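Local coordinates for protein SusD homolog (Bacteroides thetaiotaomicron, PDB 4MRU) that probably binds mucin O-glycans at the bacterial cell surface as a SusD-like, TPR-related lipoprotein, at residues Asp150-Val155 and Val500-Lys505. Sequence-based numbering, arbitrary orientation.
Sequences DSQKDV and VWWDRK
Gln152 and Lys153, in the first turn of helix 152-173, receive the type I beta turn Val500-Asp503 near the C-terminus, so that the start of a helix holds a turn about 345 residues away in the chain, within the TPR-like SusD fold. The polar part rests on one amide. With CG anti to the backbone N (chi1 -179°), Gln152 runs extended to the turn, where Trp502 N donates to Gln152 OE1 at 3.1 Å, almost in line with the C=O bond. The amide lies nearly parallel to the Trp502 indole, their planes 4° apart, and Gln152 CD comes within 3.4 Å of Trp502 CD1. Asp123 of helix 104-125 accepts from Trp502 NE1, so the indole is anchored at its polar edge.

The apolar part is a CH-pi contact. Lys153 CB sits over the six-membered ring of Trp501, 3.8 Å from its centroid, and the chain, bent at chi3, brings Lys153 CE to 3.5 Å from Trp501 CZ2. The helix start has its own capping: Ser151 OG, at the N-cap, accepts from Asp154 N, and the Glu486 carboxylate accepts from the backbone N of Gln152 and Lys153. On the turn itself, Arg504 NH1 donates to Trp501 O at 2.9 Å, on a lone pair in the carbonyl plane.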
loop_
_atom_site.group_PDB
_atom_site.type_symbol
_atom_site.label_atom_id
_atom_site.label_comp_id
_atom_site.label_asym_id
_atom_site.label_seq_id
_atom_site.Cartn_x
_atom_site.Cartn_y
_atom_site.Cartn_z
ATOM N N ASP A 150 16.524 -10.624 8.865
ATOM C CA ASP A 150 17.394 -9.535 8.447
ATOM C C ASP A 150 16.869 -8.206 8.986
ATOM O O ASP A 150 15.665 -7.991 9.069
ATOM C CB ASP A 150 17.457 -9.384 6.946
ATOM C CG ASP A 150 18.052 -10.607 6.204
ATOM O OD1 ASP A 150 18.665 -11.492 6.819
ATOM O OD2 ASP A 150 17.861 -10.638 4.956
ATOM N N SER A 151 17.781 -7.278 9.235
ATOM C CA SER A 151 17.376 -5.909 9.500
ATOM C C SER A 151 16.611 -5.335 8.306
ATOM O O SER A 151 16.831 -5.729 7.165
ATOM C CB SER A 151 18.579 -5.042 9.851
ATOM O OG SER A 151 19.378 -4.728 8.731
ATOM N N GLN A 152 15.698 -4.387 8.567
ATOM C CA GLN A 152 14.987 -3.782 7.449
ATOM C C GLN A 152 15.979 -3.137 6.481
ATOM O O GLN A 152 15.814 -3.239 5.253
ATOM C CB GLN A 152 13.978 -2.753 7.902
ATOM C CG GLN A 152 13.202 -2.114 6.777
ATOM C CD GLN A 152 12.118 -1.159 7.264
ATOM O OE1 GLN A 152 12.408 -0.054 7.705
ATOM N NE2 GLN A 152 10.854 -1.583 7.176
ATOM N N LYS A 153 17.028 -2.520 7.006
ATOM C CA LYS A 153 18.036 -1.916 6.114
ATOM C C LYS A 153 18.638 -2.974 5.193
ATOM O O LYS A 153 18.810 -2.741 3.981
ATOM C CB LYS A 153 19.138 -1.214 6.911
ATOM C CG LYS A 153 20.187 -0.580 6.016
ATOM C CD LYS A 153 21.425 -0.114 6.721
ATOM C CE LYS A 153 21.428 1.353 7.124
ATOM N NZ LYS A 153 22.835 1.863 7.140
ATOM N N ASP A 154 18.995 -4.107 5.762
ATOM C CA ASP A 154 19.589 -5.196 4.972
ATOM C C ASP A 154 18.584 -5.818 4.023
ATOM O O ASP A 154 18.957 -6.244 2.906
ATOM C CB ASP A 154 20.200 -6.271 5.871
ATOM C CG ASP A 154 21.520 -5.813 6.521
ATOM O OD1 ASP A 154 22.142 -4.829 6.088
ATOM O OD2 ASP A 154 21.936 -6.478 7.451
ATOM N N VAL A 155 17.317 -5.856 4.411
ATOM C CA VAL A 155 16.327 -6.307 3.445
ATOM C C VAL A 155 16.271 -5.376 2.223
ATOM O O VAL A 155 16.303 -5.861 1.089
ATOM C CB VAL A 155 14.938 -6.443 4.053
ATOM C CG1 VAL A 155 13.948 -6.851 2.988
ATOM C CG2 VAL A 155 14.951 -7.511 5.136
ATOM N N VAL A 500 9.592 1.394 12.466
ATOM C CA VAL A 500 10.506 0.662 11.587
ATOM C C VAL A 500 11.640 1.598 11.152
ATOM O O VAL A 500 11.505 2.824 11.230
ATOM C CB VAL A 500 9.792 0.019 10.353
ATOM C CG1 VAL A 500 8.598 -0.856 10.812
ATOM C CG2 VAL A 500 9.333 1.055 9.379
ATOM N N TRP A 501 12.704 1.001 10.603
ATOM C CA TRP A 501 13.938 1.753 10.327
ATOM C C TRP A 501 13.744 2.975 9.422
ATOM O O TRP A 501 14.326 4.007 9.689
ATOM C CB TRP A 501 15.009 0.809 9.741
ATOM C CG TRP A 501 16.206 1.515 9.174
ATOM C CD1 TRP A 501 17.201 2.131 9.859
ATOM C CD2 TRP A 501 16.524 1.644 7.792
ATOM N NE1 TRP A 501 18.125 2.659 8.981
ATOM C CE2 TRP A 501 17.704 2.394 7.703
ATOM C CE3 TRP A 501 15.912 1.211 6.612
ATOM C CZ2 TRP A 501 18.306 2.684 6.482
ATOM C CZ3 TRP A 501 16.503 1.540 5.385
ATOM C CH2 TRP A 501 17.693 2.248 5.350
ATOM N N TRP A 502 12.949 2.899 8.368
ATOM C CA TRP A 502 12.820 4.067 7.490
ATOM C C TRP A 502 11.915 5.186 8.062
ATOM O O TRP A 502 11.867 6.246 7.473
ATOM C CB TRP A 502 12.345 3.698 6.074
ATOM C CG TRP A 502 11.111 2.803 5.920
ATOM C CD1 TRP A 502 11.107 1.547 5.454
ATOM C CD2 TRP A 502 9.737 3.142 6.147
ATOM N NE1 TRP A 502 9.847 1.052 5.403
ATOM C CE2 TRP A 502 8.983 2.012 5.857
ATOM C CE3 TRP A 502 9.090 4.269 6.622
ATOM C CZ2 TRP A 502 7.612 1.976 5.977
ATOM C CZ3 TRP A 502 7.703 4.237 6.753
ATOM C CH2 TRP A 502 6.991 3.090 6.457
ATOM N N ASP A 503 11.180 4.918 9.145
ATOM C CA ASP A 503 10.202 5.862 9.697
ATOM C C ASP A 503 10.918 6.781 10.652
ATOM O O ASP A 503 10.962 6.553 11.896
ATOM C CB ASP A 503 9.048 5.098 10.365
ATOM C CG ASP A 503 7.980 6.001 10.946
ATOM O OD1 ASP A 503 8.107 7.242 10.787
ATOM O OD2 ASP A 503 7.029 5.449 11.571
ATOM N N ARG A 504 11.566 7.787 10.074
ATOM C CA ARG A 504 12.488 8.646 10.838
ATOM C C ARG A 504 12.176 10.122 10.703
ATOM O O ARG A 504 12.862 10.937 11.264
ATOM C CB ARG A 504 13.927 8.419 10.373
ATOM C CG ARG A 504 14.364 6.968 10.325
ATOM C CD ARG A 504 15.891 6.831 10.168
ATOM N NE ARG A 504 16.550 6.818 11.480
ATOM C CZ ARG A 504 16.666 5.743 12.266
ATOM N NH1 ARG A 504 16.158 4.565 11.916
ATOM N NH2 ARG A 504 17.254 5.851 13.423
ATOM N N LYS A 505 11.155 10.498 9.947
ATOM C CA LYS A 505 10.829 11.925 9.831
ATOM C C LYS A 505 10.600 12.573 11.230
ATOM O O LYS A 505 9.843 12.043 12.029
ATOM C CB LYS A 505 9.603 12.103 8.955
ATOM C CG LYS A 505 9.272 13.557 8.680
ATOM C CD LYS A 505 8.029 13.723 7.831
ATOM C CE LYS A 505 7.809 15.201 7.591
ATOM N NZ LYS A 505 6.648 15.468 6.733
#